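Local structure of TetR-like transcriptional regulator (Rhodococcus, 3F1B) at residues A[67-70]-A[71-74]; A[99-102]-A[103-107]; A[125-128]-A[129-133]; A[107-110]-A[111-115]; A[15-18]-A[19-23]. The protein probably binds cis-regulatory DNA through a helix-turn-helix and so controls transcription, as expected of a TetR-family regulator. All blocks are in the same frame, centred on the assembly; numbering follows the deposited sequence.

In the fold
Four of the contacts are turns within one helix; contact 2 (99-102/103-107) spans the junction of helices 87-104 and 106-115. Contact 1 (67-70/71-74) is touched by all the others. Contact 4 (107-110/111-115) lies about 10 Å from it between centres, and E69 packs on S108 and L112. Contact 2 shares K107 with contact 4 and reaches contact 1 through F101. Contact 5 (15-18/19-23), in the DNA-binding part, is tied to contact 1 by the salt bridge of R68 NH2 with D21 OD2, 2.7 Å. In contact 3 (125-128/129-133), about 25 Å from contact 5 between centres, L133 packs on F73; like contact 4 it touches the second subunit.

Contact 1: A[67-70]-A[71-74]; sequences QREG and LRFV
R68 and R72, one turn apart on helix 58-77, lay their guanidinium groups one on the other, with E69 supplying the negative charge for both. The ionic part begins with R68, which takes hold of E69 side-on: NE and NH2 both point at the single oxygen OE2, and the bond from R68 NH2 to E69 OE2 measures 2.7 Å. That oxygen lies almost in the guanidinium plane. The other carboxylate oxygen faces the second arginine, R72 NH2 standing 2.8 Å from E69 OE1, although the hydrogen bond in this salt bridge is bent and weak. The bend of E69 at chi2 (-47°) brings one oxygen to the edge of R68 and the other to R72 NH2.

Stacking is the second element. R72 NH1 sits over the middle of the R68 guanidinium, 3.3 Å from R68 CZ, and the two planes are tilted by only 19°. Backbone bonds from L71, R72, F73 and V74 to the residues four places earlier carry the helix beneath. Packing comes last: F73 turns away to W109 and L112 of helix 106-115, and meets F98 ring to ring.

The stacked guanidinium groups share the E69 carboxylate, and R68 also has D21 of helix 12-30, so the negative charge probably helps hold the two arginines face to face.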
loop_
_atom_site.group_PDB
_atom_site.type_symbol
_atom_site.label_atom_id
_atom_site.label_comp_id
_atom_site.label_asym_id
_atom_site.label_seq_id
_atom_site.Cartn_x
_atom_site.Cartn_y
_atom_site.Cartn_z
ATOM N N GLN A 67 1.524 -12.102 12.700
ATOM C CA GLN A 67 1.583 -13.536 12.443
ATOM C C GLN A 67 0.175 -14.182 12.350
ATOM O O GLN A 67 -0.104 -14.894 11.387
ATOM C CB GLN A 67 2.383 -14.180 13.574
ATOM C CG GLN A 67 3.865 -14.205 13.320
ATOM C CD GLN A 67 4.242 -15.351 12.373
ATOM O OE1 GLN A 67 4.927 -15.139 11.373
ATOM N NE2 GLN A 67 3.775 -16.562 12.685
ATOM N N ARG A 68 -0.688 -13.937 13.350
ATOM C CA ARG A 68 -2.002 -14.524 13.413
ATOM C C ARG A 68 -2.940 -14.050 12.284
ATOM O O ARG A 68 -3.577 -14.879 11.616
ATOM C CB ARG A 68 -2.664 -14.271 14.767
ATOM C CG ARG A 68 -3.945 -15.133 14.916
ATOM C CD ARG A 68 -4.711 -14.913 16.197
ATOM N NE ARG A 68 -5.398 -13.639 16.104
ATOM C CZ ARG A 68 -6.357 -13.213 16.921
ATOM N NH1 ARG A 68 -6.804 -13.969 17.958
ATOM N NH2 ARG A 68 -6.884 -12.009 16.676
ATOM N N GLU A 69 -3.085 -12.743 12.081
ATOM C CA GLU A 69 -3.914 -12.282 10.970
ATOM C C GLU A 69 -3.371 -12.740 9.575
ATOM O O GLU A 69 -4.152 -13.121 8.691
ATOM C CB GLU A 69 -4.100 -10.762 11.053
ATOM C CG GLU A 69 -4.584 -10.305 12.463
ATOM C CD GLU A 69 -5.747 -11.151 13.000
ATOM O OE1 GLU A 69 -6.553 -11.665 12.216
ATOM O OE2 GLU A 69 -5.883 -11.313 14.227
ATOM N N GLY A 70 -2.041 -12.776 9.412
ATOM C CA GLY A 70 -1.417 -13.337 8.194
ATOM C C GLY A 70 -1.858 -14.772 7.923
ATOM O O GLY A 70 -2.107 -15.149 6.791
ATOM N N LEU A 71 -1.953 -15.564 8.985
ATOM C CA LEU A 71 -2.409 -16.934 8.892
ATOM C C LEU A 71 -3.844 -17.022 8.411
ATOM O O LEU A 71 -4.150 -17.890 7.599
ATOM C CB LEU A 71 -2.325 -17.625 10.246
ATOM C CG LEU A 71 -1.197 -18.580 10.548
ATOM C CD1 LEU A 71 -0.998 -18.683 12.108
ATOM C CD2 LEU A 71 -1.531 -19.915 9.922
ATOM N N ARG A 72 -4.736 -16.167 8.922
ATOM C CA ARG A 72 -6.142 -16.303 8.552
ATOM C C ARG A 72 -6.214 -15.901 7.103
ATOM O O ARG A 72 -7.024 -16.423 6.335
ATOM C CB ARG A 72 -7.079 -15.444 9.395
ATOM C CG ARG A 72 -6.952 -15.722 10.839
ATOM C CD ARG A 72 -7.368 -14.502 11.630
ATOM N NE ARG A 72 -7.753 -14.890 12.980
ATOM C CZ ARG A 72 -8.378 -14.093 13.845
ATOM N NH1 ARG A 72 -8.684 -14.575 15.046
ATOM N NH2 ARG A 72 -8.689 -12.824 13.524
ATOM N N PHE A 73 -5.322 -14.996 6.727
ATOM C CA PHE A 73 -5.342 -14.527 5.376
ATOM C C PHE A 73 -4.995 -15.639 4.381
ATOM O O PHE A 73 -5.759 -15.876 3.446
ATOM C CB PHE A 73 -4.488 -13.282 5.223
ATOM C CG PHE A 73 -4.419 -12.779 3.843
ATOM C CD1 PHE A 73 -5.409 -11.923 3.356
ATOM C CD2 PHE A 73 -3.334 -13.122 3.014
ATOM C CE1 PHE A 73 -5.341 -11.423 2.020
ATOM C CE2 PHE A 73 -3.254 -12.633 1.691
ATOM C CZ PHE A 73 -4.270 -11.785 1.190
ATOM N N VAL A 74 -3.899 -16.355 4.610
ATOM C CA VAL A 74 -3.536 -17.384 3.661
ATOM C C VAL A 74 -4.496 -18.574 3.710
ATOM O O VAL A 74 -4.802 -19.145 2.689
ATOM C CB VAL A 74 -2.059 -17.805 3.775
ATOM C CG1 VAL A 74 -1.181 -16.575 3.987
ATOM C CG2 VAL A 74 -1.856 -18.844 4.842
#

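Contact 2: A[99-102]-A[103-107]; sequences LGFV and GKHRK. With SO4 (sulfate ion), chain D.
H105 lies against F101. Its CB rests over one face of the F101 ring, a CH-pi contact 4.2 Å from the ring centroid. With CG anti to the carbonyl carbon (chi1 -48°), the imidazole runs on past the rim of the phenyl ring. H105 CG is 4.0 Å from F101 CE1, and H105 CD2 comes to 3.7 Å from F101 CD1. The rings are nearly parallel, 16° apart, but slid so far that they barely overlap.

H105 stands at a helix junction: it is the first residue to leave helix 87-104 and the N-cap residue of helix 106-115, with its own carbonyl oxygen bonded by S108 OG. Its backbone N makes only weak, bent bonds to F101 O and V102 O.

At the tip, NE2 meets two kinds of partner. K104 NZ approaches in the imidazole plane, 3.1 Å from H105 NE2, and the sulfate oxygen O2 is also 3.1 Å from H105 NE2. This nitrogen can accept from the lysine or donate to the anion, but not both at once. The ion, probably from the crystallisation liquor, also has its O4 2.6 Å from K104 NZ, though O4 crowds K104 CE as closely, so its placing is doubtful.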
loop_
_atom_site.group_PDB
_atom_site.type_symbol
_atom_site.label_atom_id
_atom_site.label_comp_id
_atom_site.label_asym_id
_atom_site.label_seq_id
_atom_site.Cartn_x
_atom_site.Cartn_y
_atom_site.Cartn_z
ATOM N N LEU A 99 -11.183 -11.668 -0.930
ATOM C CA LEU A 99 -12.137 -10.597 -0.781
ATOM C C LEU A 99 -13.215 -10.849 0.294
ATOM O O LEU A 99 -13.643 -9.896 0.976
ATOM C CB LEU A 99 -12.767 -10.243 -2.108
ATOM C CG LEU A 99 -11.852 -9.496 -3.068
ATOM C CD1 LEU A 99 -12.618 -9.446 -4.380
ATOM C CD2 LEU A 99 -11.441 -8.063 -2.556
ATOM N N GLY A 100 -13.634 -12.108 0.453
ATOM C CA GLY A 100 -14.584 -12.506 1.525
ATOM C C GLY A 100 -13.952 -12.338 2.906
ATOM O O GLY A 100 -14.610 -11.884 3.865
ATOM N N PHE A 101 -12.661 -12.647 3.010
ATOM C CA PHE A 101 -11.935 -12.455 4.269
ATOM C C PHE A 101 -11.819 -10.958 4.701
ATOM O O PHE A 101 -11.947 -10.595 5.878
ATOM C CB PHE A 101 -10.549 -13.048 4.141
ATOM C CG PHE A 101 -9.599 -12.602 5.229
ATOM C CD1 PHE A 101 -9.539 -13.289 6.441
ATOM C CD2 PHE A 101 -8.766 -11.495 5.046
ATOM C CE1 PHE A 101 -8.661 -12.877 7.435
ATOM C CE2 PHE A 101 -7.885 -11.090 6.076
ATOM C CZ PHE A 101 -7.852 -11.790 7.252
ATOM N N VAL A 102 -11.558 -10.099 3.741
ATOM C CA VAL A 102 -11.385 -8.693 4.001
ATOM C C VAL A 102 -12.749 -8.145 4.474
ATOM O O VAL A 102 -12.844 -7.368 5.415
ATOM C CB VAL A 102 -10.913 -8.042 2.699
ATOM C CG1 VAL A 102 -11.335 -6.598 2.626
ATOM C CG2 VAL A 102 -9.398 -8.241 2.533
ATOM N N GLY A 103 -13.798 -8.605 3.823
ATOM C CA GLY A 103 -15.117 -8.137 4.089
ATOM C C GLY A 103 -15.522 -8.455 5.496
ATOM O O GLY A 103 -16.162 -7.626 6.137
ATOM N N LYS A 104 -15.113 -9.629 5.983
ATOM C CA LYS A 104 -15.430 -10.079 7.363
ATOM C C LYS A 104 -14.411 -9.670 8.419
ATOM O O LYS A 104 -14.722 -9.624 9.589
ATOM C CB LYS A 104 -15.594 -11.602 7.434
ATOM C CG LYS A 104 -16.692 -12.150 6.548
ATOM C CD LYS A 104 -16.769 -13.687 6.596
ATOM C CE LYS A 104 -15.789 -14.364 5.611
ATOM N NZ LYS A 104 -14.386 -14.530 6.148
ATOM N N HIS A 105 -13.189 -9.404 8.020
ATOM C CA HIS A 105 -12.133 -9.214 8.999
ATOM C C HIS A 105 -11.391 -7.935 8.609
ATOM O O HIS A 105 -10.170 -7.909 8.423
ATOM C CB HIS A 105 -11.248 -10.481 9.074
ATOM C CG HIS A 105 -12.039 -11.760 9.200
ATOM N ND1 HIS A 105 -12.283 -12.383 10.409
ATOM C CD2 HIS A 105 -12.689 -12.507 8.270
ATOM C CE1 HIS A 105 -13.031 -13.460 10.222
ATOM N NE2 HIS A 105 -13.290 -13.563 8.931
ATOM N N ARG A 106 -12.158 -6.864 8.475
ATOM C CA ARG A 106 -11.607 -5.581 8.056
ATOM C C ARG A 106 -10.526 -5.046 8.956
ATOM O O ARG A 106 -9.609 -4.359 8.518
ATOM C CB ARG A 106 -12.700 -4.521 7.887
ATOM C CG ARG A 106 -13.554 -4.275 9.083
ATOM C CD ARG A 106 -14.509 -3.092 8.889
ATOM N NE ARG A 106 -14.256 -1.973 9.807
ATOM C CZ ARG A 106 -13.826 -0.761 9.438
ATOM N NH1 ARG A 106 -13.594 -0.471 8.157
ATOM N NH2 ARG A 106 -13.629 0.174 10.360
ATOM N N LYS A 107 -10.606 -5.370 10.230
ATOM C CA LYS A 107 -9.638 -4.864 11.160
ATOM C C LYS A 107 -8.264 -5.513 10.876
ATOM O O LYS A 107 -7.201 -4.873 10.994
ATOM C CB LYS A 107 -10.173 -5.089 12.569
ATOM C CG LYS A 107 -11.256 -4.071 12.975
ATOM C CD LYS A 107 -12.537 -4.700 13.616
ATOM C CE LYS A 107 -13.798 -4.672 12.657
ATOM N NZ LYS A 107 -13.921 -5.898 11.774
HETATM S S SO4 D . -15.134 -16.786 8.200
HETATM O O1 SO4 D . -15.632 -18.056 8.737
HETATM O O2 SO4 D . -15.570 -15.681 9.065
HETATM O O3 SO4 D . -13.668 -16.780 8.173
HETATM O O4 SO4 D . -15.676 -16.656 6.850
#

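Contact 3: A[125-128]-A[129-133]; sequences SVQS and SRDRL. With SO4 (sulfate ion), chain B.
This is a polar surface contact near the N-terminal end of helix 126-143, part of it touching the second subunit, where Q127 reaches toward R130. Q127 OE1 lies 3.2 Å from R130 CB and makes a long, weak hydrogen bond to R130 NH1 (3.3 Å), the amide standing almost perpendicular to the guanidinium plane. The stronger partner of R130 is E166, bridged through NE. D131 N bonds to Q127 O, while its carboxylate is held by R171 of the second subunit. On the outer side, S129 N bonds to S125 O at 3.0 Å, and S129 OG adds a weak bond to that oxygen.

R132 turns outward, its bend at chi2 (47°) carrying the guanidinium to a sulfate, probably from the crystallisation liquor: R132 NH2 meets sulfate O2 at 2.8 Å, while NH1 is bridged to E135. Around the turn, V126 packs on Q115 of helix 106-115, L133 lies on F73 and L77 of helix 58-77, and R130 touches Y113 of the second subunit.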
loop_
_atom_site.group_PDB
_atom_site.type_symbol
_atom_site.label_atom_id
_atom_site.label_comp_id
_atom_site.label_asym_id
_atom_site.label_seq_id
_atom_site.Cartn_x
_atom_site.Cartn_y
_atom_site.Cartn_z
ATOM N N SER A 125 8.172 -9.081 6.320
ATOM C CA SER A 125 7.430 -10.344 6.495
ATOM C C SER A 125 6.445 -10.428 5.344
ATOM O O SER A 125 6.472 -11.375 4.547
ATOM C CB SER A 125 6.636 -10.364 7.819
ATOM O OG SER A 125 7.411 -10.744 8.947
ATOM N N VAL A 126 5.599 -9.396 5.268
ATOM C CA VAL A 126 4.471 -9.350 4.327
ATOM C C VAL A 126 4.800 -8.811 2.923
ATOM O O VAL A 126 4.106 -9.164 1.970
ATOM C CB VAL A 126 3.096 -8.800 4.972
ATOM C CG1 VAL A 126 3.327 -7.776 6.089
ATOM C CG2 VAL A 126 2.112 -8.291 3.910
ATOM N N GLN A 127 5.852 -8.005 2.766
ATOM C CA GLN A 127 6.326 -7.736 1.393
ATOM C C GLN A 127 6.885 -9.008 0.735
ATOM O O GLN A 127 6.589 -9.283 -0.421
ATOM C CB GLN A 127 7.323 -6.574 1.293
ATOM C CG GLN A 127 6.807 -5.347 0.508
ATOM C CD GLN A 127 6.531 -5.582 -0.996
ATOM O OE1 GLN A 127 5.904 -6.576 -1.396
ATOM N NE2 GLN A 127 6.980 -4.638 -1.827
ATOM N N SER A 128 7.662 -9.795 1.478
ATOM C CA SER A 128 8.031 -11.116 1.003
ATOM C C SER A 128 6.786 -11.996 0.805
ATOM O O SER A 128 6.728 -12.738 -0.175
ATOM C CB SER A 128 9.092 -11.765 1.874
ATOM O OG SER A 128 10.392 -11.432 1.389
ATOM N N SER A 129 5.777 -11.881 1.677
ATOM C CA SER A 129 4.481 -12.541 1.420
ATOM C C SER A 129 3.842 -12.007 0.153
ATOM O O SER A 129 3.465 -12.791 -0.723
ATOM C CB SER A 129 3.502 -12.385 2.585
ATOM O OG SER A 129 3.778 -13.312 3.619
ATOM N N ARG A 130 3.732 -10.678 0.053
ATOM C CA ARG A 130 3.199 -10.019 -1.133
ATOM C C ARG A 130 3.889 -10.445 -2.400
ATOM O O ARG A 130 3.249 -10.642 -3.433
ATOM C CB ARG A 130 3.431 -8.542 -1.035
ATOM C CG ARG A 130 2.605 -7.746 -1.999
ATOM C CD ARG A 130 2.286 -6.478 -1.275
ATOM N NE ARG A 130 1.757 -5.467 -2.157
ATOM C CZ ARG A 130 2.400 -4.964 -3.206
ATOM N NH1 ARG A 130 3.610 -5.412 -3.526
ATOM N NH2 ARG A 130 1.820 -4.006 -3.922
ATOM N N ASP A 131 5.213 -10.540 -2.330
ATOM C CA ASP A 131 5.987 -10.906 -3.486
ATOM C C ASP A 131 5.774 -12.339 -3.870
ATOM O O ASP A 131 5.675 -12.654 -5.040
ATOM C CB ASP A 131 7.439 -10.668 -3.208
ATOM C CG ASP A 131 7.817 -9.259 -3.478
ATOM O OD1 ASP A 131 8.191 -8.537 -2.524
ATOM O OD2 ASP A 131 7.686 -8.871 -4.667
ATOM N N ARG A 132 5.697 -13.198 -2.872
ATOM C CA ARG A 132 5.389 -14.567 -3.100
ATOM C C ARG A 132 4.006 -14.624 -3.755
ATOM O O ARG A 132 3.826 -15.340 -4.743
ATOM C CB ARG A 132 5.478 -15.370 -1.787
ATOM C CG ARG A 132 5.074 -16.853 -1.919
ATOM C CD ARG A 132 5.737 -17.527 -3.129
ATOM N NE ARG A 132 5.292 -18.902 -3.341
ATOM C CZ ARG A 132 5.788 -19.725 -4.274
ATOM N NH1 ARG A 132 6.731 -19.319 -5.136
ATOM N NH2 ARG A 132 5.329 -20.965 -4.369
ATOM N N LEU A 133 3.047 -13.847 -3.253
ATOM C CA LEU A 133 1.693 -13.806 -3.832
ATOM C C LEU A 133 1.733 -13.342 -5.287
ATOM O O LEU A 133 1.082 -13.950 -6.150
ATOM C CB LEU A 133 0.762 -12.880 -3.049
ATOM C CG LEU A 133 0.250 -13.343 -1.708
ATOM C CD1 LEU A 133 -0.571 -12.266 -1.001
ATOM C CD2 LEU A 133 -0.572 -14.591 -1.872
HETATM S S SO4 B . 5.788 -22.377 -7.248
HETATM O O1 SO4 B . 6.790 -22.692 -8.262
HETATM O O2 SO4 B . 6.153 -23.052 -5.997
HETATM O O3 SO4 B . 5.781 -20.931 -7.069
HETATM O O4 SO4 B . 4.454 -22.791 -7.693
#

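Contact 4: A[107-110]-A[111-115]; sequences KSWM and VLYRQ
The shortest backbone bond across this turn runs from Y113 N to W109 O, 2.8 Å and nearly straight at 170°, and it joins the two residues whose rings dominate the contact. Both side chains leave the helix with CG anti to the backbone N (chi1 169° for W109, -171° for Y113), which sends the rings out on the same flank. Y113 CB lies over the face of the indole, 3.8 Å from the centroid of its six-membered ring, as a CH-pi contact. Beyond it the tyrosine ring shifts outward, so that W109 CZ2 sits over its face, 3.5 Å from Y113 CG. The planes are nearly parallel, yet with centroids 5.0 Å apart the rings barely overlap.

On another flank, L112 folds over the carbonyl of S108, L112 CD2 coming to 3.3 Å from S108 O. R114 CB lies 3.3 Å from M110 O, the acceptor of its own backbone N. The indole is fixed from outside as well: F98 meets it edge-to-face, and NE1 makes a weak bond to D170. With an alanine here in place of W109, Y113 would probably lose the surface its CB leans on and be freer to turn, and F98 one of its ring contacts.

The pair is a slid, near-parallel aromatic contact between residues four apart on helix 106-115, packed on helix 153-173 and, through Y113, against M117 of the second subunit, in the all-helical TetR-like C-terminal domain.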
loop_
_atom_site.group_PDB
_atom_site.type_symbol
_atom_site.label_atom_id
_atom_site.label_comp_id
_atom_site.label_asym_id
_atom_site.label_seq_id
_atom_site.Cartn_x
_atom_site.Cartn_y
_atom_site.Cartn_z
ATOM N N LYS A 107 -10.606 -5.370 10.230
ATOM C CA LYS A 107 -9.638 -4.864 11.160
ATOM C C LYS A 107 -8.264 -5.513 10.876
ATOM O O LYS A 107 -7.201 -4.873 10.994
ATOM C CB LYS A 107 -10.173 -5.089 12.569
ATOM C CG LYS A 107 -11.256 -4.071 12.975
ATOM C CD LYS A 107 -12.537 -4.700 13.616
ATOM C CE LYS A 107 -13.798 -4.672 12.657
ATOM N NZ LYS A 107 -13.921 -5.898 11.774
ATOM N N SER A 108 -8.304 -6.770 10.447
ATOM C CA SER A 108 -7.106 -7.531 10.301
ATOM C C SER A 108 -6.517 -7.285 8.942
ATOM O O SER A 108 -5.290 -7.357 8.781
ATOM C CB SER A 108 -7.354 -9.016 10.536
ATOM O OG SER A 108 -8.642 -9.397 10.103
ATOM N N TRP A 109 -7.377 -6.958 7.977
ATOM C CA TRP A 109 -6.911 -6.504 6.694
ATOM C C TRP A 109 -6.161 -5.201 6.834
ATOM O O TRP A 109 -5.119 -5.025 6.213
ATOM C CB TRP A 109 -8.065 -6.294 5.732
ATOM C CG TRP A 109 -7.606 -5.584 4.508
ATOM C CD1 TRP A 109 -7.943 -4.324 4.123
ATOM C CD2 TRP A 109 -6.660 -6.085 3.505
ATOM N NE1 TRP A 109 -7.291 -4.009 2.930
ATOM C CE2 TRP A 109 -6.515 -5.075 2.530
ATOM C CE3 TRP A 109 -5.924 -7.285 3.359
ATOM C CZ2 TRP A 109 -5.659 -5.214 1.415
ATOM C CZ3 TRP A 109 -5.075 -7.412 2.267
ATOM C CH2 TRP A 109 -4.957 -6.379 1.297
HETATM N N MSE A 110 -6.673 -4.296 7.660
HETATM C CA MSE A 110 -5.981 -3.042 7.902
HETATM C C MSE A 110 -4.593 -3.180 8.504
HETATM O O MSE A 110 -3.647 -2.507 8.039
HETATM C CB MSE A 110 -6.815 -2.131 8.783
HETATM C CG MSE A 110 -7.931 -1.494 8.002
HETATM SE SE MSE A 110 -9.202 -0.723 9.238
HETATM C CE MSE A 110 -8.245 0.978 9.530
ATOM N N VAL A 111 -4.460 -4.034 9.534
ATOM C CA VAL A 111 -3.150 -4.292 10.148
ATOM C C VAL A 111 -2.203 -4.868 9.060
ATOM O O VAL A 111 -1.048 -4.414 8.885
ATOM C CB VAL A 111 -3.303 -5.166 11.419
ATOM C CG1 VAL A 111 -1.975 -5.692 11.900
ATOM C CG2 VAL A 111 -3.979 -4.359 12.547
ATOM N N LEU A 112 -2.735 -5.787 8.262
ATOM C CA LEU A 112 -1.939 -6.507 7.293
ATOM C C LEU A 112 -1.481 -5.600 6.168
ATOM O O LEU A 112 -0.301 -5.548 5.844
ATOM C CB LEU A 112 -2.742 -7.656 6.709
ATOM C CG LEU A 112 -2.471 -9.064 7.204
ATOM C CD1 LEU A 112 -1.686 -9.210 8.506
ATOM C CD2 LEU A 112 -3.764 -9.820 7.258
ATOM N N TYR A 113 -2.434 -4.898 5.575
ATOM C CA TYR A 113 -2.168 -4.033 4.472
ATOM C C TYR A 113 -1.253 -2.886 4.894
ATOM O O TYR A 113 -0.347 -2.538 4.138
ATOM C CB TYR A 113 -3.473 -3.570 3.874
ATOM C CG TYR A 113 -3.358 -2.817 2.576
ATOM C CD1 TYR A 113 -2.537 -3.260 1.521
ATOM C CD2 TYR A 113 -4.087 -1.644 2.408
ATOM C CE1 TYR A 113 -2.451 -2.520 0.307
ATOM C CE2 TYR A 113 -4.036 -0.918 1.212
ATOM C CZ TYR A 113 -3.218 -1.343 0.166
ATOM O OH TYR A 113 -3.211 -0.530 -0.960
ATOM N N ARG A 114 -1.420 -2.364 6.112
ATOM C CA ARG A 114 -0.375 -1.488 6.730
ATOM C C ARG A 114 1.061 -2.127 6.833
ATOM O O ARG A 114 1.966 -1.715 6.101
ATOM C CB ARG A 114 -0.858 -0.833 8.049
ATOM C CG ARG A 114 -0.332 -1.436 9.343
ATOM C CD ARG A 114 -1.230 -1.085 10.556
ATOM N NE ARG A 114 -1.584 0.338 10.566
ATOM C CZ ARG A 114 -2.819 0.834 10.647
ATOM N NH1 ARG A 114 -3.872 0.029 10.769
ATOM N NH2 ARG A 114 -2.998 2.147 10.619
ATOM N N GLN A 115 1.277 -3.099 7.730
ATOM C CA GLN A 115 2.526 -3.882 7.714
ATOM C C GLN A 115 3.164 -4.032 6.308
ATOM O O GLN A 115 4.356 -3.745 6.157
ATOM C CB GLN A 115 2.296 -5.230 8.321
#

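Contact 5: A[15-18]-A[19-23]; sequences REQQ and MLDAA
E16 and L20 run side by side on one flank of helix 12-30, E16 CG touching L20 CD1 at 3.9 Å, while Q17 and D21 meet on another. With CG anti to the carbonyl carbon (chi1 -72°), the D21 carboxylate lies beside Q17 O; D21 CB is 3.3 Å from Q17 O, and D21 OD1 3.8 Å from Q17 CG. Both carboxylate oxygens come near Q17 O, an acceptor like themselves, so what holds this group is probably the bond of D21 OD2 to R68. Backbone bonds set the spacing: L20 N to E16 O (3.0 Å) and D21 N to Q17 O (3.1 Å).

In the next shell, E16 is bridged to R12, with a weak bond to Y55. A lysine in place of D21 would probably leave R68 without this carboxylate and set two positive charges against each other.

Farther out, L20 packs on L61 and A64 of helix 58-77, and M19 extends to M50, L51 and Y54 of helix 48-54, within the predicted helix-turn-helix, so this one side of helix 12-30 packs against both.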
loop_
_atom_site.group_PDB
_atom_site.type_symbol
_atom_site.label_atom_id
_atom_site.label_comp_id
_atom_site.label_asym_id
_atom_site.label_seq_id
_atom_site.Cartn_x
_atom_site.Cartn_y
_atom_site.Cartn_z
ATOM N N ARG A 15 -6.648 -16.996 26.576
ATOM C CA ARG A 15 -6.166 -15.708 27.050
ATOM C C ARG A 15 -5.482 -15.007 25.865
ATOM O O ARG A 15 -5.752 -13.834 25.587
ATOM C CB ARG A 15 -5.221 -15.890 28.234
ATOM C CG ARG A 15 -5.302 -14.774 29.286
ATOM C CD ARG A 15 -6.760 -14.465 29.716
ATOM N NE ARG A 15 -6.858 -13.826 31.040
ATOM C CZ ARG A 15 -7.216 -14.434 32.180
ATOM N NH1 ARG A 15 -7.524 -15.726 32.201
ATOM N NH2 ARG A 15 -7.264 -13.740 33.313
ATOM N N GLU A 16 -4.619 -15.768 25.184
ATOM C CA GLU A 16 -4.031 -15.470 23.867
ATOM C C GLU A 16 -4.977 -14.762 22.898
ATOM O O GLU A 16 -4.760 -13.606 22.529
ATOM C CB GLU A 16 -3.651 -16.801 23.214
ATOM C CG GLU A 16 -2.836 -16.717 21.935
ATOM C CD GLU A 16 -1.348 -16.850 22.232
ATOM O OE1 GLU A 16 -0.756 -15.849 22.735
ATOM O OE2 GLU A 16 -0.787 -17.960 21.990
ATOM N N GLN A 17 -6.021 -15.482 22.494
ATOM C CA GLN A 17 -6.960 -14.991 21.510
ATOM C C GLN A 17 -7.644 -13.710 21.962
ATOM O O GLN A 17 -7.939 -12.848 21.121
ATOM C CB GLN A 17 -7.953 -16.076 21.076
ATOM C CG GLN A 17 -9.342 -15.598 20.632
ATOM C CD GLN A 17 -10.418 -15.844 21.704
ATOM O OE1 GLN A 17 -11.332 -16.637 21.499
ATOM N NE2 GLN A 17 -10.289 -15.188 22.862
ATOM N N GLN A 18 -7.854 -13.548 23.266
ATOM C CA GLN A 18 -8.449 -12.312 23.756
ATOM C C GLN A 18 -7.503 -11.123 23.635
ATOM O O GLN A 18 -7.944 -10.000 23.332
ATOM C CB GLN A 18 -8.860 -12.467 25.189
ATOM C CG GLN A 18 -10.160 -13.132 25.363
ATOM C CD GLN A 18 -10.503 -13.267 26.827
ATOM O OE1 GLN A 18 -9.905 -12.593 27.681
ATOM N NE2 GLN A 18 -11.451 -14.143 27.137
HETATM N N MSE A 19 -6.210 -11.367 23.858
HETATM C CA MSE A 19 -5.190 -10.317 23.795
HETATM C C MSE A 19 -4.918 -9.904 22.361
HETATM O O MSE A 19 -4.664 -8.755 22.095
HETATM C CB MSE A 19 -3.877 -10.808 24.398
HETATM C CG MSE A 19 -3.802 -10.674 25.888
HETATM SE SE MSE A 19 -2.283 -11.620 26.700
HETATM C CE MSE A 19 -2.303 -10.677 28.398
ATOM N N LEU A 20 -4.931 -10.857 21.452
ATOM C CA LEU A 20 -4.658 -10.597 20.063
ATOM C C LEU A 20 -5.837 -9.895 19.364
ATOM O O LEU A 20 -5.635 -8.990 18.535
ATOM C CB LEU A 20 -4.196 -11.887 19.359
ATOM C CG LEU A 20 -2.792 -12.422 19.781
ATOM C CD1 LEU A 20 -2.554 -13.839 19.309
ATOM C CD2 LEU A 20 -1.608 -11.580 19.347
ATOM N N ASP A 21 -7.062 -10.255 19.744
ATOM C CA ASP A 21 -8.253 -9.575 19.223
ATOM C C ASP A 21 -8.273 -8.105 19.598
ATOM O O ASP A 21 -8.705 -7.241 18.829
ATOM C CB ASP A 21 -9.518 -10.215 19.797
ATOM C CG ASP A 21 -9.788 -11.575 19.229
ATOM O OD1 ASP A 21 -10.726 -12.238 19.686
ATOM O OD2 ASP A 21 -9.061 -12.000 18.313
ATOM N N ALA A 22 -7.846 -7.829 20.816
ATOM C CA ALA A 22 -7.843 -6.468 21.335
ATOM C C ALA A 22 -6.706 -5.637 20.724
ATOM O O ALA A 22 -6.829 -4.425 20.577
ATOM C CB ALA A 22 -7.695 -6.512 22.838
ATOM N N ALA A 23 -5.593 -6.304 20.405
ATOM C CA ALA A 23 -4.421 -5.663 19.821
ATOM C C ALA A 23 -4.781 -5.298 18.412
ATOM O O ALA A 23 -4.376 -4.233 17.929
ATOM C CB ALA A 23 -3.242 -6.609 19.810
#